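Local coordinates for protein dihydroorotate dehydrogenase (Schistosoma mansoni, PDB 6UY4) that probably oxidises (S)-dihydroorotate to orotate with a quinone as electron acceptor, using bound FMN, in de novo pyrimidine biosynthesis, at residues G60-K65 against Q360-A365; A90-D95 against M100-A105. One frame throughout, in Å; residues are numbered along the deposited sequence.

Overall arrangement
The two contacts lie on the same side of the chain's centre, their own centres about 11 Å apart, and they touch. Interaction 1 joins the loop after helix 46-58 to the turn ahead of helix 364-376 near the C-terminus; interaction 2 falls between its two segments in sequence and links the loop after barrel strand 86-88 to helix 99-105. The seam between them is the C-terminal part of helix 99-105, where N104 and A105 meet I62, H64 and K65 of the 60-65 loop. Interaction 1 borders the fluorophenyl end of the inhibitor QLA, whereas interaction 2 reaches from the QLA pocket to FMN in the TIM barrel.

Interaction 1 of 2, residues G60-K65 against Q360-A365; sequences GFIPHK and QGPPVA. With QLA (2-[(4-fluorophenyl)amino]-3-hydroxynaphthalene-1,4-dione), chain B.
P63 and P362 make a small apolar contact, ring against ring, between the loop that follows helix 46-58 and the turn leading into helix 364-376, at the fluorophenyl end of the inhibitor pocket. The two pyrrolidine rings cross obliquely, and CD of P63 comes to 3.9 Å from CG of P362. I62 backs this up from the same strip of loop: its CG1 lies 4.3 Å from that same CG of P362, so one ring carbon of the proline meets both neighbours. CG1 of I62 stands anti to the backbone N (chi1 -177°), and the extended chain brings the side chain closer to P362 than the direction of its CB would suggest.

The backbone shapes on both sides are set by turns. F61 is the centre of an inverse gamma turn just ahead of I62. On the other side G361 leaves the preceding helix with positive phi, 81°, and opens a type I beta turn to V364, closed by V364 N to G361 O at 3.2 Å. The prolines at its two middle positions have rigid rings, which limits how the turn can flex.

P362 also faces the ligand. Its CD is 3.2 Å from the fluorine F1 of QLA, and CA of G361 lies 4.0 Å from the same fluorine, so the turn lines the inhibitor site, consistent with the quinone site of class 2 dihydroorotate dehydrogenases. CG of P362, 3.8 Å from F1, touches the inhibitor as well as P63, so the ring is shared by the two.

Y31 of helix 29-42 touches P63, P362 and P363 and so covers both prolines of the pair, while A105 of helix 99-105 packs on the flanking I62, and S356 and F357 of helix 355-360 hold V364.

Interaction 2 of 2, residues A90-D95 against M100-A105; sequences AGFDKD and MGLLNA. With FMN (flavin mononucleotide), chain G.
The apolar part of this buried contact is F92 against L102, which brings the loop after strand 86-88 onto helix 99-105. CD1 of L102 comes to 3.9 Å from CD1 of the F92 ring, at an oblique angle to it, and CD2 of the same leucine reaches the ring at CE1, 4.2 Å off, so both methyl groups of its fork sit beside one side of the phenyl ring. CB of F92 already points to the helix, and chi1 of -166° turns CG beside the carbonyl carbon, which puts the CD1-CE1 part of the ring against L102. D93 adds an aliphatic touch, its CB lying 4.3 Å from CD1 of L102. Beyond the pair, F92 makes edge-to-face contacts with H50 and F357 and touches QLA, while L102 also packs on I110 of strand 109-115.

The polar interactions point elsewhere. D93 OD1 and OD2 accept hydrogen bonds from the backbone N of K97 and A98, which ties the carboxylate to the residues just ahead of helix 99-105 and fixes its rotation.

FMN forms the third group. Its O2' donates to A90 O at 2.5 Å, and the CB of A90 lies 3.8 Å from the flavin C2. G91, which has no side chain, lets its CA approach over the flavin face at N5, 3.2 Å away. NZ of K94, its chain bent only at chi4 (-64°), instead comes in near the flavin plane, 3.5 Å from N5.

In chemical terms, the loop is gripped from two sides, apolar where F92 lies between helix and inhibitor pocket, polar where A90 meets the ribityl chain, and K94, whose NZ sits beside N5 and O4, would probably polarise that edge of the flavin.

Interaction 1 of 2, residues G60-K65 against Q360-A365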
ATOM      1  N   GLY A  60     -19.963  -0.396   9.119  1.00 85.91           N
ATOM      2  CA  GLY A  60     -19.579  -0.505  10.508  1.00 88.08           C
ATOM      3  C   GLY A  60     -19.525  -1.917  11.050  1.00 87.77           C
ATOM      4  O   GLY A  60     -19.047  -2.111  12.174  1.00 85.30           O
ATOM      5  N   PHE A  61     -19.998  -2.907  10.289  1.00 83.80           N
ATOM      6  CA  PHE A  61     -19.965  -4.305  10.717  1.00 87.51           C
ATOM      7  C   PHE A  61     -18.513  -4.773  10.744  1.00 84.80           C
ATOM      8  O   PHE A  61     -18.034  -5.490   9.862  1.00 83.70           O
ATOM      9  CB  PHE A  61     -20.816  -5.174   9.797  1.00 92.89           C
ATOM     10  CG  PHE A  61     -22.290  -4.905   9.903  1.00101.23           C
ATOM     11  CD1 PHE A  61     -22.917  -4.046   9.016  1.00 99.64           C
ATOM     12  CD2 PHE A  61     -23.048  -5.512  10.891  1.00101.95           C
ATOM     13  CE1 PHE A  61     -24.275  -3.797   9.112  1.00105.03           C
ATOM     14  CE2 PHE A  61     -24.405  -5.267  10.992  1.00108.15           C
ATOM     15  CZ  PHE A  61     -25.018  -4.409  10.102  1.00111.90           C
ATOM     16  N   ILE A  62     -17.804  -4.356  11.788  1.00 80.99           N
ATOM     17  CA  ILE A  62     -16.386  -4.664  11.947  1.00 81.30           C
ATOM     18  C   ILE A  62     -16.007  -4.427  13.406  1.00 88.35           C
ATOM     19  O   ILE A  62     -16.472  -3.451  14.013  1.00 88.91           O
ATOM     20  CB  ILE A  62     -15.528  -3.828  10.980  1.00 86.47           C
ATOM     21  CG1 ILE A  62     -14.047  -4.197  11.091  1.00 85.21           C
ATOM     22  CG2 ILE A  62     -15.737  -2.334  11.210  1.00 88.78           C
ATOM     23  CD1 ILE A  62     -13.199  -3.621   9.982  1.00 82.27           C
ATOM     24  N   PRO A  63     -15.211  -5.302  14.019  1.00 91.10           N
ATOM     25  CA  PRO A  63     -14.818  -5.094  15.422  1.00 88.38           C
ATOM     26  C   PRO A  63     -14.013  -3.814  15.591  1.00 89.92           C
ATOM     27  O   PRO A  63     -12.976  -3.620  14.953  1.00 93.65           O
ATOM     28  CB  PRO A  63     -13.981  -6.337  15.741  1.00 82.54           C
ATOM     29  CG  PRO A  63     -14.453  -7.367  14.777  1.00 91.41           C
ATOM     30  CD  PRO A  63     -14.789  -6.623  13.519  1.00 89.20           C
ATOM     31  N   HIS A  64     -14.500  -2.938  16.465  1.00 89.39           N
ATOM     32  CA  HIS A  64     -13.812  -1.692  16.751  1.00 89.93           C
ATOM     33  C   HIS A  64     -12.742  -1.903  17.820  1.00 88.00           C
ATOM     34  O   HIS A  64     -12.755  -2.883  18.568  1.00 91.23           O
ATOM     35  CB  HIS A  64     -14.805  -0.618  17.201  1.00 87.59           C
ATOM     36  CG  HIS A  64     -15.788  -0.222  16.144  1.00 94.12           C
ATOM     37  ND1 HIS A  64     -16.896   0.555  16.409  1.00100.13           N
ATOM     38  CD2 HIS A  64     -15.829  -0.491  14.817  1.00 98.35           C
ATOM     39  CE1 HIS A  64     -17.577   0.745  15.293  1.00101.11           C
ATOM     40  NE2 HIS A  64     -16.951   0.121  14.313  1.00100.57           N
ATOM     41  N   LYS A  65     -11.802  -0.963  17.879  0.65 87.43           N
ATOM     42  CA  LYS A  65     -10.717  -0.999  18.850  1.00 83.47           C
ATOM     43  C   LYS A  65     -10.495   0.396  19.410  1.00 86.51           C
ATOM     44  O   LYS A  65     -10.625   1.391  18.691  1.00 92.18           O
ATOM     45  CB  LYS A  65      -9.418  -1.527  18.227  1.00 84.99           C
ATOM     46  CG  LYS A  65      -9.360  -3.040  18.080  1.00 85.63           C
ATOM     47  CD  LYS A  65      -9.226  -3.721  19.432  1.00 91.12           C
ATOM     48  CE  LYS A  65      -9.053  -5.225  19.280  1.00 78.59           C
ATOM     49  N   GLN A 360      -5.535 -13.021   8.763  1.00 85.15           N
ATOM     50  CA  GLN A 360      -5.681 -12.887  10.205  1.00 83.22           C
ATOM     51  C   GLN A 360      -6.860 -12.024  10.635  1.00 85.60           C
ATOM     52  O   GLN A 360      -7.209 -12.039  11.821  1.00 90.80           O
ATOM     53  CB  GLN A 360      -4.394 -12.323  10.828  1.00 83.82           C
ATOM     54  CG  GLN A 360      -3.154 -13.153  10.531  1.00 85.27           C
ATOM     55  CD  GLN A 360      -1.939 -12.685  11.305  1.00 83.81           C
ATOM     56  OE1 GLN A 360      -2.057 -11.941  12.277  1.00 80.70           O
ATOM     57  NE2 GLN A 360      -0.759 -13.121  10.876  1.00 81.93           N
ATOM     58  N   GLY A 361      -7.478 -11.279   9.724  1.00 85.48           N
ATOM     59  CA  GLY A 361      -8.673 -10.532  10.040  1.00 86.37           C
ATOM     60  C   GLY A 361      -8.403  -9.211  10.732  1.00 85.81           C
ATOM     61  O   GLY A 361      -7.268  -8.728  10.787  1.00 84.30           O
ATOM     62  N   PRO A 362      -9.459  -8.601  11.271  1.00 85.76           N
ATOM     63  CA  PRO A 362      -9.324  -7.290  11.929  1.00 84.74           C
ATOM     64  C   PRO A 362      -8.317  -7.278  13.063  1.00 84.09           C
ATOM     65  O   PRO A 362      -7.554  -6.305  13.179  1.00 85.79           O
ATOM     66  CB  PRO A 362     -10.748  -7.008  12.437  1.00 82.72           C
ATOM     67  CG  PRO A 362     -11.621  -7.739  11.492  1.00 80.81           C
ATOM     68  CD  PRO A 362     -10.871  -8.989  11.104  1.00 85.20           C
ATOM     69  N   PRO A 363      -8.272  -8.297  13.942  1.00 89.10           N
ATOM     70  CA  PRO A 363      -7.335  -8.222  15.080  1.00 91.99           C
ATOM     71  C   PRO A 363      -5.875  -8.030  14.687  1.00 86.74           C
ATOM     72  O   PRO A 363      -5.071  -7.643  15.546  1.00 93.38           O
ATOM     73  CB  PRO A 363      -7.545  -9.561  15.803  1.00 92.14           C
ATOM     74  CG  PRO A 363      -8.924  -9.949  15.473  1.00 90.57           C
ATOM     75  CD  PRO A 363      -9.110  -9.505  14.044  1.00 87.87           C
ATOM     76  N   VAL A 364      -5.511  -8.255  13.420  1.00 83.80           N
ATOM     77  CA  VAL A 364      -4.118  -8.129  12.999  1.00 87.83           C
ATOM     78  C   VAL A 364      -3.585  -6.721  13.228  1.00 87.93           C
ATOM     79  O   VAL A 364      -2.372  -6.534  13.366  1.00 85.50           O
ATOM     80  CB  VAL A 364      -3.957  -8.542  11.516  1.00 82.01           C
ATOM     81  CG1 VAL A 364      -4.427  -7.431  10.588  1.00 76.85           C
ATOM     82  CG2 VAL A 364      -2.512  -8.921  11.215  1.00 78.53           C
ATOM     83  N   ALA A 365      -4.467  -5.719  13.283  1.00 91.44           N
ATOM     84  CA  ALA A 365      -4.025  -4.343  13.484  1.00 82.27           C
ATOM     85  C   ALA A 365      -3.427  -4.153  14.874  1.00 84.13           C
ATOM     86  O   ALA A 365      -2.289  -3.687  15.013  1.00 82.33           O
ATOM     87  CB  ALA A 365      -5.193  -3.382  13.255  1.00 79.77           C
TER
HETATM   88  C1  QLA B 401      -9.879  -9.581   0.788  1.00 96.31           C
HETATM   89  O1  QLA B 401      -9.752  -8.379   0.632  1.00108.32           O
HETATM   90  C2  QLA B 401     -10.836 -10.073   1.825  1.00 97.57           C
HETATM   91  O2  QLA B 401     -11.550  -9.147   2.448  1.00105.98           O
HETATM   92  C3  QLA B 401     -10.931 -11.457   2.103  1.00 99.49           C
HETATM   93  O3  QLA B 401     -10.451 -13.674   1.362  1.00 95.28           O
HETATM   94  C4  QLA B 401     -11.705 -11.254   4.457  1.00106.55           C
HETATM   95  C5  QLA B 401     -10.622 -10.547   4.960  1.00109.77           C
HETATM   96  C6  QLA B 401     -10.696  -9.924   6.194  1.00112.64           C
HETATM   97  C7  QLA B 401     -11.866 -10.011   6.897  1.00115.03           C
HETATM   98  C8  QLA B 401     -12.959 -10.686   6.432  1.00114.93           C
HETATM   99  C9  QLA B 401     -12.877 -11.309   5.197  1.00109.94           C
HETATM  100  C10 QLA B 401     -10.241 -12.444   1.199  1.00100.88           C
HETATM  101  C11 QLA B 401      -9.306 -11.935   0.178  1.00102.19           C
HETATM  102  C12 QLA B 401      -8.588 -12.839  -0.593  1.00102.87           C
HETATM  103  C13 QLA B 401      -7.702 -12.384  -1.549  1.00113.52           C
HETATM  104  C14 QLA B 401      -7.526 -11.020  -1.745  1.00102.29           C
HETATM  105  C15 QLA B 401      -8.235 -10.113  -0.987  1.00 94.45           C
HETATM  106  C16 QLA B 401      -9.128 -10.563  -0.018  1.00100.34           C
HETATM  107  F1  QLA B 401     -11.942  -9.398   8.109  1.00119.30           F
HETATM  108  N1  QLA B 401     -11.625 -11.880   3.180  1.00101.15           N

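Interaction 2 of 2, residues A90-D95 against M100-A105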
ATOM      1  N   ALA A  90      -2.122   0.501   0.604  1.00 72.45           N
ATOM      2  CA  ALA A  90      -3.029   0.841  -0.479  1.00 66.92           C
ATOM      3  C   ALA A  90      -3.526  -0.420  -1.182  1.00 64.93           C
ATOM      4  O   ALA A  90      -2.915  -1.489  -1.111  1.00 66.72           O
ATOM      5  CB  ALA A  90      -2.343   1.766  -1.485  1.00 65.02           C
ATOM      6  N   GLY A  91      -4.659  -0.279  -1.866  1.00 65.96           N
ATOM      7  CA  GLY A  91      -5.242  -1.349  -2.640  1.00 67.76           C
ATOM      8  C   GLY A  91      -6.426  -2.035  -1.993  1.00 68.95           C
ATOM      9  O   GLY A  91      -7.169  -2.738  -2.685  1.00 70.76           O
ATOM     10  N   PHE A  92      -6.617  -1.863  -0.686  1.00 67.38           N
ATOM     11  CA  PHE A  92      -7.764  -2.462  -0.014  1.00 69.42           C
ATOM     12  C   PHE A  92      -8.986  -1.558  -0.130  1.00 70.60           C
ATOM     13  O   PHE A  92     -10.022  -1.962  -0.668  1.00 73.95           O
ATOM     14  CB  PHE A  92      -7.429  -2.748   1.454  1.00 74.56           C
ATOM     15  CG  PHE A  92      -8.412  -3.658   2.129  1.00 80.19           C
ATOM     16  CD1 PHE A  92      -9.511  -3.141   2.796  1.00 82.07           C
ATOM     17  CD2 PHE A  92      -8.242  -5.032   2.090  1.00 77.46           C
ATOM     18  CE1 PHE A  92     -10.419  -3.978   3.415  1.00 80.16           C
ATOM     19  CE2 PHE A  92      -9.146  -5.874   2.709  1.00 79.75           C
ATOM     20  CZ  PHE A  92     -10.237  -5.345   3.372  1.00 83.82           C
ATOM     21  N   ASP A  93      -8.874  -0.328   0.367  1.00 68.57           N
ATOM     22  CA  ASP A  93      -9.925   0.673   0.198  1.00 68.91           C
ATOM     23  C   ASP A  93      -9.594   1.531  -1.024  1.00 70.59           C
ATOM     24  O   ASP A  93      -9.191   2.691  -0.932  1.00 71.30           O
ATOM     25  CB  ASP A  93     -10.071   1.509   1.462  1.00 66.85           C
ATOM     26  CG  ASP A  93     -11.353   2.313   1.480  1.00 72.65           C
ATOM     27  OD1 ASP A  93     -12.214   2.073   0.607  1.00 75.25           O
ATOM     28  OD2 ASP A  93     -11.497   3.182   2.365  1.00 69.66           O
ATOM     29  N   LYS A  94      -9.765   0.913  -2.197  0.94 68.95           N
ATOM     30  CA  LYS A  94      -9.414   1.575  -3.450  0.94 64.61           C
ATOM     31  C   LYS A  94     -10.256   2.819  -3.692  0.94 72.02           C
ATOM     32  O   LYS A  94      -9.783   3.774  -4.318  0.94 77.93           O
ATOM     33  CB  LYS A  94      -9.579   0.607  -4.623  0.94 65.73           C
ATOM     34  CG  LYS A  94      -8.659  -0.599  -4.594  0.94 73.58           C
ATOM     35  CD  LYS A  94      -9.046  -1.592  -5.682  0.94 80.08           C
ATOM     36  CE  LYS A  94      -8.055  -2.739  -5.777  0.94 79.93           C
ATOM     37  NZ  LYS A  94      -6.704  -2.269  -6.193  0.94 81.91           N
ATOM     38  N   ASP A  95     -11.499   2.830  -3.211  0.94 69.14           N
ATOM     39  CA  ASP A  95     -12.447   3.891  -3.525  0.94 65.96           C
ATOM     40  C   ASP A  95     -12.829   4.725  -2.308  0.94 69.06           C
ATOM     41  O   ASP A  95     -13.714   5.581  -2.412  0.94 66.44           O
ATOM     42  CB  ASP A  95     -13.699   3.292  -4.167  0.94 72.49           C
ATOM     43  CG  ASP A  95     -13.373   2.345  -5.306  0.94 77.83           C
ATOM     44  OD1 ASP A  95     -12.440   2.646  -6.081  0.94 76.60           O
ATOM     45  OD2 ASP A  95     -14.042   1.296  -5.420  0.94 80.15           O
ATOM     46  N   MET A 100     -13.248   4.652   7.368  1.00 73.38           N
ATOM     47  CA  MET A 100     -13.664   4.973   8.730  1.00 72.46           C
ATOM     48  C   MET A 100     -13.735   3.719   9.595  1.00 75.84           C
ATOM     49  O   MET A 100     -13.199   3.687  10.709  1.00 76.89           O
ATOM     50  CB  MET A 100     -15.012   5.695   8.710  1.00 71.04           C
ATOM     51  CG  MET A 100     -14.939   7.127   8.210  1.00 74.61           C
ATOM     52  SD  MET A 100     -13.865   8.158   9.229  1.00 84.37           S
ATOM     53  CE  MET A 100     -14.633   7.971  10.836  1.00 84.53           C
ATOM     54  N   GLY A 101     -14.397   2.673   9.096  1.00 70.46           N
ATOM     55  CA  GLY A 101     -14.465   1.429   9.843  1.00 76.51           C
ATOM     56  C   GLY A 101     -13.113   0.769  10.022  1.00 77.68           C
ATOM     57  O   GLY A 101     -12.866   0.115  11.039  1.00 76.82           O
ATOM     58  N   LEU A 102     -12.219   0.931   9.044  1.00 77.07           N
ATOM     59  CA  LEU A 102     -10.882   0.361   9.159  1.00 70.74           C
ATOM     60  C   LEU A 102     -10.026   1.130  10.156  1.00 73.69           C
ATOM     61  O   LEU A 102      -9.191   0.531  10.842  1.00 76.53           O
ATOM     62  CB  LEU A 102     -10.215   0.325   7.786  1.00 72.03           C
ATOM     63  CG  LEU A 102     -10.853  -0.642   6.786  1.00 70.18           C
ATOM     64  CD1 LEU A 102     -10.407  -0.330   5.368  1.00 74.75           C
ATOM     65  CD2 LEU A 102     -10.518  -2.080   7.149  1.00 75.80           C
ATOM     66  N   LEU A 103     -10.213   2.449  10.253  1.00 72.41           N
ATOM     67  CA  LEU A 103      -9.531   3.208  11.295  1.00 72.71           C
ATOM     68  C   LEU A 103     -10.031   2.807  12.676  1.00 78.12           C
ATOM     69  O   LEU A 103      -9.237   2.667  13.614  1.00 77.09           O
ATOM     70  CB  LEU A 103      -9.723   4.708  11.074  1.00 79.14           C
ATOM     71  CG  LEU A 103      -8.835   5.375  10.026  1.00 72.37           C
ATOM     72  CD1 LEU A 103      -9.151   6.858   9.931  1.00 71.82           C
ATOM     73  CD2 LEU A 103      -7.368   5.158  10.358  1.00 73.13           C
ATOM     74  N   ASN A 104     -11.345   2.618  12.817  1.00 81.63           N
ATOM     75  CA  ASN A 104     -11.900   2.124  14.071  1.00 85.58           C
ATOM     76  C   ASN A 104     -11.500   0.681  14.345  1.00 85.54           C
ATOM     77  O   ASN A 104     -11.539   0.250  15.502  1.00 89.70           O
ATOM     78  CB  ASN A 104     -13.425   2.247  14.059  1.00 83.85           C
ATOM     79  CG  ASN A 104     -13.896   3.685  13.941  1.00 90.99           C
ATOM     80  OD1 ASN A 104     -13.282   4.601  14.489  1.00 91.40           O
ATOM     81  ND2 ASN A 104     -14.996   3.890  13.225  1.00 89.75           N
ATOM     82  N   ALA A 105     -11.112  -0.069  13.310  1.00 78.55           N
ATOM     83  CA  ALA A 105     -10.760  -1.473  13.498  1.00 73.84           C
ATOM     84  C   ALA A 105      -9.431  -1.635  14.224  1.00 79.31           C
ATOM     85  O   ALA A 105      -9.209  -2.659  14.879  1.00 89.55           O
ATOM     86  CB  ALA A 105     -10.710  -2.188  12.150  1.00 75.43           C
TER
HETATM   87  N1  FMN G 406      -0.362  -1.051  -3.918  1.00 62.89           N
HETATM   88  C2  FMN G 406      -0.578   0.211  -4.437  1.00 63.97           C
HETATM   89  O2  FMN G 406       0.276   1.085  -4.302  1.00 66.61           O
HETATM   90  N3  FMN G 406      -1.751   0.495  -5.106  1.00 63.65           N
HETATM   91  C4  FMN G 406      -2.714  -0.480  -5.261  1.00 66.89           C
HETATM   92  O4  FMN G 406      -3.759  -0.226  -5.858  1.00 71.92           O
HETATM   93  C4A FMN G 406      -2.501  -1.752  -4.741  1.00 67.59           C
HETATM   94  N5  FMN G 406      -3.459  -2.731  -4.895  1.00 71.86           N
HETATM   95  C5A FMN G 406      -3.248  -3.992  -4.375  1.00 68.53           C
HETATM   96  C6  FMN G 406      -4.221  -4.974  -4.531  1.00 68.04           C
HETATM   97  C7  FMN G 406      -4.015  -6.247  -4.014  1.00 71.85           C
HETATM   98  C7M FMN G 406      -5.067  -7.303  -4.187  1.00 65.21           C
HETATM   99  C8  FMN G 406      -2.835  -6.538  -3.337  1.00 70.52           C
HETATM  100  C8M FMN G 406      -2.610  -7.911  -2.777  1.00 66.45           C
HETATM  101  C9  FMN G 406      -1.863  -5.554  -3.183  1.00 68.68           C
HETATM  102  C9A FMN G 406      -2.066  -4.278  -3.699  1.00 67.00           C
HETATM  103  N10 FMN G 406      -1.105  -3.293  -3.546  1.00 62.85           N
HETATM  104  C10 FMN G 406      -1.320  -2.034  -4.069  1.00 66.33           C
HETATM  105  C1' FMN G 406       0.180  -3.576  -2.827  1.00 59.89           C
HETATM  106  C2' FMN G 406       0.022  -3.333  -1.332  1.00 63.65           C
HETATM  107  O2' FMN G 406      -0.459  -2.027  -1.107  1.00 62.34           O
HETATM  108  C3' FMN G 406       1.353  -3.496  -0.611  1.00 72.08           C
HETATM  109  O3' FMN G 406       2.332  -2.702  -1.243  1.00 74.71           O
HETATM  110  C4' FMN G 406       1.823  -4.947  -0.582  1.00 69.47           C
HETATM  111  O4' FMN G 406       0.732  -5.830  -0.723  1.00 68.50           O
HETATM  112  C5' FMN G 406       2.512  -5.206   0.746  1.00 67.71           C
HETATM  113  O5' FMN G 406       2.734  -6.581   0.935  1.00 79.66           O
HETATM  114  P   FMN G 406       1.968  -7.326   2.136  1.00 68.19           P
HETATM  115  O1P FMN G 406       2.430  -8.761   2.169  1.00 73.45           O
HETATM  116  O2P FMN G 406       2.258  -6.640   3.451  1.00 73.82           O
HETATM  117  O3P FMN G 406       0.487  -7.290   1.856  1.00 60.82           O